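Local coordinates for protein erythromycin C-12 hydroxylase (Saccharopolyspora erythraea, PDB 2JJN) that hydroxylates erythromycin D at C-12 of its macrolactone ring to give erythromycin C, using a cysteine-ligated heme b, molecular oxygen and NADPH, at residues 142-147 against 245-250; 150-155 against 233-238. The protein carries 2 engineered substitutions. All blocks are in the same frame, centred on the assembly; numbering follows the deposited sequence.

Contact 1 of 2, residues 142-147 against 245-250; sequences PLPVTI and TTTVLL. With HEM (protoporphyrin IX containing Fe), chain B.
Pro-144 and the neighbouring threonines Thr-246 and Thr-247 join two helices of the cytochrome P450 fold, the E helix (142-152) and the long helix 228-259 that crosses the distal face of the heme. The proline ring shows how little surface such a contact can use. Its CB lies 4.1 Å from CB of Thr-246. One atom further, CG rests against Thr-247, 3.4 Å from its OG1 and 4.0 Å from its backbone N. CD closes the ring 4.1 Å from the same OG1. The proline and the Thr-247 side chain meet at about a right angle. With OG1 beside its own backbone N (chi1 -62°) and the methyl anti to it, the hydroxyl is the branch that faces the ring. This buried OG1 has polar partners in Ala-140 O and, one turn back in its own helix, His-243 O, while the proline CG packs against it. Helix 356-374 also packs here, with Glu-362 touching both Pro-144 and Thr-246. On the heme side, Leu-249 CD2 meets vinyl carbon CBB at 3.5 Å. Thr-245, the threonine of the family's A-G-x-x-T pattern, stands over the pyrrole bearing that vinyl, CG2 above the ring and CB 3.2 Å from the heme C3B.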
loop_
_atom_site.group_PDB
_atom_site.type_symbol
_atom_site.label_atom_id
_atom_site.label_comp_id
_atom_site.label_asym_id
_atom_site.label_seq_id
_atom_site.Cartn_x
_atom_site.Cartn_y
_atom_site.Cartn_z
ATOM N N PRO A 142 10.847 -2.830 -9.651
ATOM C CA PRO A 142 10.625 -4.027 -10.483
ATOM C C PRO A 142 10.149 -5.296 -9.754
ATOM O O PRO A 142 9.415 -6.104 -10.335
ATOM C CB PRO A 142 11.967 -4.306 -11.134
ATOM C CG PRO A 142 12.967 -3.380 -10.477
ATOM C CD PRO A 142 12.253 -2.355 -9.696
ATOM N N LEU A 143 10.614 -5.518 -8.532
ATOM C CA LEU A 143 10.295 -6.777 -7.879
ATOM C C LEU A 143 8.800 -7.043 -7.793
ATOM O O LEU A 143 8.377 -8.082 -8.312
ATOM C CB LEU A 143 10.986 -6.875 -6.500
ATOM C CG LEU A 143 10.544 -8.081 -5.679
ATOM C CD1 LEU A 143 11.026 -9.442 -6.294
ATOM C CD2 LEU A 143 11.097 -7.885 -4.257
ATOM N N PRO A 144 8.006 -6.148 -7.148
ATOM C CA PRO A 144 6.581 -6.479 -6.979
ATOM C C PRO A 144 5.842 -6.594 -8.295
ATOM O O PRO A 144 4.905 -7.430 -8.389
ATOM C CB PRO A 144 6.004 -5.327 -6.135
ATOM C CG PRO A 144 7.130 -4.346 -5.930
ATOM C CD PRO A 144 8.366 -4.830 -6.569
ATOM N N VAL A 145 6.226 -5.776 -9.283
ATOM C CA VAL A 145 5.626 -5.843 -10.649
ATOM C C VAL A 145 5.852 -7.232 -11.272
ATOM O O VAL A 145 4.925 -7.850 -11.843
ATOM C CB VAL A 145 6.191 -4.778 -11.699
ATOM C CG1 VAL A 145 6.095 -3.414 -11.237
ATOM C CG2 VAL A 145 7.590 -5.083 -12.173
ATOM N N THR A 146 7.098 -7.695 -11.189
ATOM C CA THR A 146 7.510 -8.931 -11.815
ATOM C C THR A 146 6.755 -10.057 -11.164
ATOM O O THR A 146 6.193 -10.927 -11.863
ATOM C CB THR A 146 9.050 -9.122 -11.691
ATOM O OG1 THR A 146 9.662 -8.127 -12.516
ATOM C CG2 THR A 146 9.477 -10.487 -12.201
ATOM N N ILE A 147 6.712 -10.031 -9.835
ATOM C CA ILE A 147 6.078 -11.112 -9.086
ATOM C C ILE A 147 4.574 -11.179 -9.321
ATOM O O ILE A 147 4.034 -12.271 -9.595
ATOM C CB ILE A 147 6.460 -11.032 -7.599
ATOM C CG1 ILE A 147 7.987 -11.225 -7.479
ATOM C CG2 ILE A 147 5.732 -12.067 -6.750
ATOM C CD1 ILE A 147 8.503 -12.587 -8.000
ATOM N N THR A 245 2.570 -0.288 -2.947
ATOM C CA THR A 245 2.784 -0.360 -1.494
ATOM C C THR A 245 4.062 -1.100 -1.220
ATOM O O THR A 245 4.842 -0.716 -0.357
ATOM C CB THR A 245 1.665 -1.167 -0.821
ATOM O OG1 THR A 245 1.553 -2.434 -1.482
ATOM C CG2 THR A 245 0.363 -0.420 -0.850
ATOM N N THR A 246 4.298 -2.174 -1.935
ATOM C CA THR A 246 5.472 -2.957 -1.643
ATOM C C THR A 246 6.718 -2.180 -2.041
ATOM O O THR A 246 7.702 -2.122 -1.276
ATOM C CB THR A 246 5.324 -4.420 -2.202
ATOM O OG1 THR A 246 3.932 -4.854 -2.105
ATOM C CG2 THR A 246 6.195 -5.392 -1.534
ATOM N N THR A 247 6.647 -1.436 -3.155
ATOM C CA THR A 247 7.740 -0.540 -3.561
ATOM C C THR A 247 8.031 0.566 -2.501
ATOM O O THR A 247 9.172 0.740 -2.091
ATOM C CB THR A 247 7.410 0.118 -4.888
ATOM O OG1 THR A 247 7.278 -0.926 -5.868
ATOM C CG2 THR A 247 8.492 1.164 -5.350
ATOM N N VAL A 248 6.999 1.261 -2.056
ATOM C CA VAL A 248 7.142 2.261 -0.990
ATOM C C VAL A 248 7.644 1.639 0.329
ATOM O O VAL A 248 8.494 2.234 1.013
ATOM C CB VAL A 248 5.761 2.948 -0.806
ATOM C CG1 VAL A 248 5.767 3.799 0.440
ATOM C CG2 VAL A 248 5.436 3.787 -2.116
ATOM N N LEU A 249 7.115 0.484 0.709
ATOM C CA LEU A 249 7.535 -0.115 1.985
ATOM C C LEU A 249 9.013 -0.460 1.971
ATOM O O LEU A 249 9.723 -0.165 2.941
ATOM C CB LEU A 249 6.725 -1.351 2.311
ATOM C CG LEU A 249 7.105 -2.006 3.641
ATOM C CD1 LEU A 249 6.941 -1.039 4.779
ATOM C CD2 LEU A 249 6.233 -3.253 3.914
ATOM N N LEU A 250 9.484 -1.058 0.866
ATOM C CA LEU A 250 10.910 -1.473 0.886
ATOM C C LEU A 250 11.825 -0.263 1.005
ATOM O O LEU A 250 12.809 -0.295 1.778
ATOM C CB LEU A 250 11.254 -2.282 -0.362
ATOM C CG LEU A 250 12.698 -2.811 -0.386
ATOM C CD1 LEU A 250 12.922 -3.680 0.854
ATOM C CD2 LEU A 250 12.962 -3.636 -1.653
HETATM C CHA HEM B . -6.615 -3.471 1.031
HETATM C CHB HEM B . -2.404 -1.603 2.642
HETATM C CHC HEM B . 0.018 -4.789 -0.092
HETATM C CHD HEM B . -4.127 -6.082 -2.286
HETATM C C1A HEM B . -5.659 -2.762 1.731
HETATM C C2A HEM B . -5.960 -1.741 2.741
HETATM C C3A HEM B . -4.808 -1.218 3.171
HETATM C C4A HEM B . -3.731 -1.874 2.455
HETATM C CMA HEM B . -4.622 -0.091 4.210
HETATM C CAA HEM B . -7.366 -1.364 3.242
HETATM C CBA HEM B . -8.044 -0.372 2.315
HETATM C CGA HEM B . -9.320 0.214 2.926
HETATM O O1A HEM B . -9.693 -0.166 4.071
HETATM O O2A HEM B . -9.969 1.034 2.204
HETATM C C1B HEM B . -1.374 -2.326 2.037
HETATM C C2B HEM B . 0.028 -2.170 2.333
HETATM C C3B HEM B . 0.707 -3.064 1.578
HETATM C C4B HEM B . -0.293 -3.783 0.798
HETATM C CMB HEM B . 0.498 -1.126 3.368
HETATM C CAB HEM B . 2.217 -3.336 1.439
HETATM C CBB HEM B . 2.993 -3.203 2.465
HETATM C C1C HEM B . -0.891 -5.409 -0.921
HETATM C C2C HEM B . -0.559 -6.417 -1.916
HETATM C C3C HEM B . -1.709 -6.775 -2.527
HETATM C C4C HEM B . -2.803 -6.014 -1.921
HETATM C CMC HEM B . 0.889 -6.923 -2.149
HETATM C CAC HEM B . -1.936 -7.767 -3.684
HETATM C CBC HEM B . -1.282 -8.924 -3.788
HETATM C C1D HEM B . -5.126 -5.469 -1.593
HETATM C C2D HEM B . -6.503 -5.602 -1.946
HETATM C C3D HEM B . -7.267 -4.824 -0.924
HETATM C C4D HEM B . -6.285 -4.269 -0.040
HETATM C CMD HEM B . -7.099 -6.396 -3.147
HETATM C CAD HEM B . -8.790 -4.617 -0.837
HETATM C CBD HEM B . -9.445 -5.669 0.079
HETATM C CGD HEM B . -10.905 -5.373 0.238
HETATM O O1D HEM B . -11.367 -4.274 -0.113
HETATM O O2D HEM B . -11.616 -6.274 0.732
HETATM N NA HEM B . -4.263 -2.842 1.593
HETATM N NB HEM B . -1.562 -3.293 1.054
HETATM N NC HEM B . -2.254 -5.191 -0.988
HETATM N ND HEM B . -5.023 -4.662 -0.442
HETATM FE FE HEM B . -3.276 -4.098 0.428
HETATM O O HOH W 1 -3.173 -2.420 -1.017
#

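Contact 2 of 2, residues 150-155 against 233-238. With HEM (protoporphyrin IX containing Fe), chain B.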
loop_
_atom_site.group_PDB
_atom_site.type_symbol
_atom_site.label_atom_id
_atom_site.label_comp_id
_atom_site.label_asym_id
_atom_site.label_seq_id
_atom_site.Cartn_x
_atom_site.Cartn_y
_atom_site.Cartn_z
ATOM N N GLU A 150 3.634 -12.352 -12.809
ATOM C CA GLU A 150 3.778 -13.801 -12.993
ATOM C C GLU A 150 2.680 -14.564 -12.258
ATOM O O GLU A 150 2.159 -15.612 -12.728
ATOM C CB GLU A 150 5.150 -14.244 -12.497
ATOM C CG GLU A 150 6.226 -13.779 -13.451
ATOM C CD GLU A 150 7.642 -14.195 -13.043
ATOM O OE1 GLU A 150 7.799 -14.896 -12.008
ATOM O OE2 GLU A 150 8.576 -13.810 -13.786
ATOM N N LEU A 151 2.310 -14.054 -11.102
ATOM C CA LEU A 151 1.224 -14.659 -10.351
ATOM C C LEU A 151 -0.027 -14.624 -11.211
ATOM O O LEU A 151 -0.749 -15.628 -11.316
ATOM C CB LEU A 151 0.944 -13.854 -9.118
ATOM C CG LEU A 151 -0.281 -14.225 -8.289
ATOM C CD1 LEU A 151 -0.220 -15.666 -7.871
ATOM C CD2 LEU A 151 -0.378 -13.288 -7.102
ATOM N N LEU A 152 -0.290 -13.466 -11.804
ATOM C CA LEU A 152 -1.482 -13.355 -12.673
ATOM C C LEU A 152 -1.355 -14.146 -13.966
ATOM O O LEU A 152 -2.378 -14.410 -14.637
ATOM C CB LEU A 152 -1.771 -11.882 -12.975
ATOM C CG LEU A 152 -2.312 -11.065 -11.804
ATOM C CD1 LEU A 152 -2.179 -9.591 -12.140
ATOM C CD2 LEU A 152 -3.783 -11.391 -11.490
ATOM N N GLY A 153 -0.140 -14.503 -14.358
ATOM C CA GLY A 153 0.088 -15.236 -15.584
ATOM C C GLY A 153 0.267 -14.338 -16.787
ATOM O O GLY A 153 0.042 -14.759 -17.933
ATOM N N LEU A 154 0.714 -13.101 -16.553
ATOM C CA LEU A 154 0.950 -12.145 -17.625
ATOM C C LEU A 154 2.340 -12.302 -18.229
ATOM O O LEU A 154 3.280 -12.691 -17.512
ATOM C CB LEU A 154 0.788 -10.712 -17.100
ATOM C CG LEU A 154 -0.561 -10.454 -16.429
ATOM C CD1 LEU A 154 -0.598 -9.103 -15.742
ATOM C CD2 LEU A 154 -1.719 -10.573 -17.452
ATOM N N PRO A 155 2.478 -12.015 -19.549
ATOM C CA PRO A 155 3.756 -11.988 -20.273
ATOM C C PRO A 155 4.862 -11.301 -19.474
ATOM O O PRO A 155 4.597 -10.246 -18.854
ATOM C CB PRO A 155 3.454 -11.157 -21.523
ATOM C CG PRO A 155 1.975 -11.005 -21.571
ATOM C CD PRO A 155 1.345 -11.735 -20.442
ATOM N N ASN A 233 -11.024 -5.773 -13.407
ATOM C CA ASN A 233 -10.936 -4.687 -12.416
ATOM C C ASN A 233 -10.310 -5.160 -11.130
ATOM O O ASN A 233 -9.435 -4.482 -10.544
ATOM C CB ASN A 233 -12.293 -4.094 -12.174
ATOM C CG ASN A 233 -12.721 -3.121 -13.303
ATOM O OD1 ASN A 233 -11.911 -2.303 -13.749
ATOM N ND2 ASN A 233 -13.969 -3.168 -13.701
ATOM N N PHE A 234 -10.720 -6.324 -10.671
ATOM C CA PHE A 234 -10.069 -6.874 -9.478
ATOM C C PHE A 234 -8.576 -7.105 -9.712
ATOM O O PHE A 234 -7.729 -6.760 -8.860
ATOM C CB PHE A 234 -10.740 -8.141 -9.004
ATOM C CG PHE A 234 -9.988 -8.772 -7.854
ATOM C CD1 PHE A 234 -10.064 -8.204 -6.589
ATOM C CD2 PHE A 234 -9.119 -9.854 -8.058
ATOM C CE1 PHE A 234 -9.356 -8.718 -5.547
ATOM C CE2 PHE A 234 -8.397 -10.389 -7.014
ATOM C CZ PHE A 234 -8.500 -9.785 -5.707
ATOM N N SER A 235 -8.218 -7.661 -10.878
ATOM C CA SER A 235 -6.812 -7.874 -11.194
ATOM C C SER A 235 -6.037 -6.566 -11.268
ATOM O O SER A 235 -4.885 -6.551 -10.906
ATOM C CB SER A 235 -6.615 -8.647 -12.503
ATOM O OG SER A 235 -7.182 -9.971 -12.395
ATOM N N THR A 236 -6.692 -5.498 -11.736
ATOM C CA THR A 236 -6.094 -4.143 -11.795
ATOM C C THR A 236 -5.745 -3.677 -10.365
ATOM O O THR A 236 -4.620 -3.219 -10.110
ATOM C CB THR A 236 -7.055 -3.099 -12.420
ATOM O OG1 THR A 236 -7.405 -3.466 -13.749
ATOM C CG2 THR A 236 -6.462 -1.642 -12.396
ATOM N N ALA A 237 -6.717 -3.787 -9.467
ATOM C CA ALA A 237 -6.559 -3.420 -8.030
ATOM C C ALA A 237 -5.442 -4.217 -7.415
ATOM O O ALA A 237 -4.574 -3.685 -6.707
ATOM C CB ALA A 237 -7.813 -3.713 -7.274
ATOM N N LEU A 238 -5.483 -5.524 -7.644
ATOM C CA LEU A 238 -4.514 -6.413 -7.031
ATOM C C LEU A 238 -3.134 -5.997 -7.486
ATOM O O LEU A 238 -2.209 -5.839 -6.665
ATOM C CB LEU A 238 -4.807 -7.875 -7.435
ATOM C CG LEU A 238 -4.121 -8.926 -6.578
ATOM C CD1 LEU A 238 -4.883 -9.092 -5.297
ATOM C CD2 LEU A 238 -4.147 -10.245 -7.359
HETATM C CHA HEM B . -6.615 -3.471 1.031
HETATM C CHB HEM B . -2.404 -1.603 2.642
HETATM C CHC HEM B . 0.018 -4.789 -0.092
HETATM C CHD HEM B . -4.127 -6.082 -2.286
HETATM C C1A HEM B . -5.659 -2.762 1.731
HETATM C C2A HEM B . -5.960 -1.741 2.741
HETATM C C3A HEM B . -4.808 -1.218 3.171
HETATM C C4A HEM B . -3.731 -1.874 2.455
HETATM C CMA HEM B . -4.622 -0.091 4.210
HETATM C CAA HEM B . -7.366 -1.364 3.242
HETATM C CBA HEM B . -8.044 -0.372 2.315
HETATM C CGA HEM B . -9.320 0.214 2.926
HETATM O O1A HEM B . -9.693 -0.166 4.071
HETATM O O2A HEM B . -9.969 1.034 2.204
HETATM C C1B HEM B . -1.374 -2.326 2.037
HETATM C C2B HEM B . 0.028 -2.170 2.333
HETATM C C3B HEM B . 0.707 -3.064 1.578
HETATM C C4B HEM B . -0.293 -3.783 0.798
HETATM C CMB HEM B . 0.498 -1.126 3.368
HETATM C CAB HEM B . 2.217 -3.336 1.439
HETATM C CBB HEM B . 2.993 -3.203 2.465
HETATM C C1C HEM B . -0.891 -5.409 -0.921
HETATM C C2C HEM B . -0.559 -6.417 -1.916
HETATM C C3C HEM B . -1.709 -6.775 -2.527
HETATM C C4C HEM B . -2.803 -6.014 -1.921
HETATM C CMC HEM B . 0.889 -6.923 -2.149
HETATM C CAC HEM B . -1.936 -7.767 -3.684
HETATM C CBC HEM B . -1.282 -8.924 -3.788
HETATM C C1D HEM B . -5.126 -5.469 -1.593
HETATM C C2D HEM B . -6.503 -5.602 -1.946
HETATM C C3D HEM B . -7.267 -4.824 -0.924
HETATM C C4D HEM B . -6.285 -4.269 -0.040
HETATM C CMD HEM B . -7.099 -6.396 -3.147
HETATM C CAD HEM B . -8.790 -4.617 -0.837
HETATM C CBD HEM B . -9.445 -5.669 0.079
HETATM C CGD HEM B . -10.905 -5.373 0.238
HETATM O O1D HEM B . -11.367 -4.274 -0.113
HETATM O O2D HEM B . -11.616 -6.274 0.732
HETATM N NA HEM B . -4.263 -2.842 1.593
HETATM N NB HEM B . -1.562 -3.293 1.054
HETATM N NC HEM B . -2.254 -5.191 -0.988
HETATM N ND HEM B . -5.023 -4.662 -0.442
HETATM FE FE HEM B . -3.276 -4.098 0.428
HETATM O O HOH W 1 -3.173 -2.420 -1.017
#
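Leu-152 reaches across to Ser-235 and Leu-238 with a single methyl. Its CD2 lies 3.8 Å from Ser-235 OG and 4.1 Å from Ser-235 CB, and it also meets CD2 of Leu-238 at 4.3 Å. The contact is therefore dispersive and fairly loose, with no hydrogen bond between the segments. Leu-238 divides its two branches between protein and cofactor. CD2 faces Leu-152. On the other branch, Leu-238 CD1 lies 3.6 Å from the heme vinyl carbon CAC. With CG anti to the backbone N (chi1 -164°), the branch point of Leu-238 is itself carried to 3.8 Å from CAC. One turn earlier, Phe-234 brings CE1 to 4.0 Å from the heme methyl CMD.

In the next shell, Ser-235 OG bonds back to Ala-231 O within its own helix, which satisfies the buried hydroxyl beside the leucine methyl. Helix 212-218 packs against residues of both segments, with Ile-213 on Leu-152, Leu-216 on Ser-235 and Leu-212 on Leu-238. Just beyond Leu-152 the helix ends at Gly-153, the C-prime residue, with a positive phi of 88°: Leu-154 N bonds to Ala-149 O and Gly-153 N weakly to Glu-150 O. Gly-153 O accepts a hydrogen bond from Arg-204 of helix 180-206. The whole is a Schellman-terminated E helix packed beside the long heme-lining helix of a cytochrome P450.

Contacts 1 and 2 join the same two helices, 142-152 and 228-259, at successive points, their centres 14 Å apart. The start of the shorter helix meets the later part of the longer one in contact 1, and its end meets an earlier part in contact 2, as expected for helices running in roughly opposite senses. The longer helix carries both contacts to the heme: contact 1 reaches the vinyl group built on CAB, contact 2 the one built on CAC. Thr-246 and Leu-238 each have side chains about 8 Å from that of Cys-353, the axial ligand. The heme FE carries a water, its O 2.2 Å from FE, as the other axial ligand.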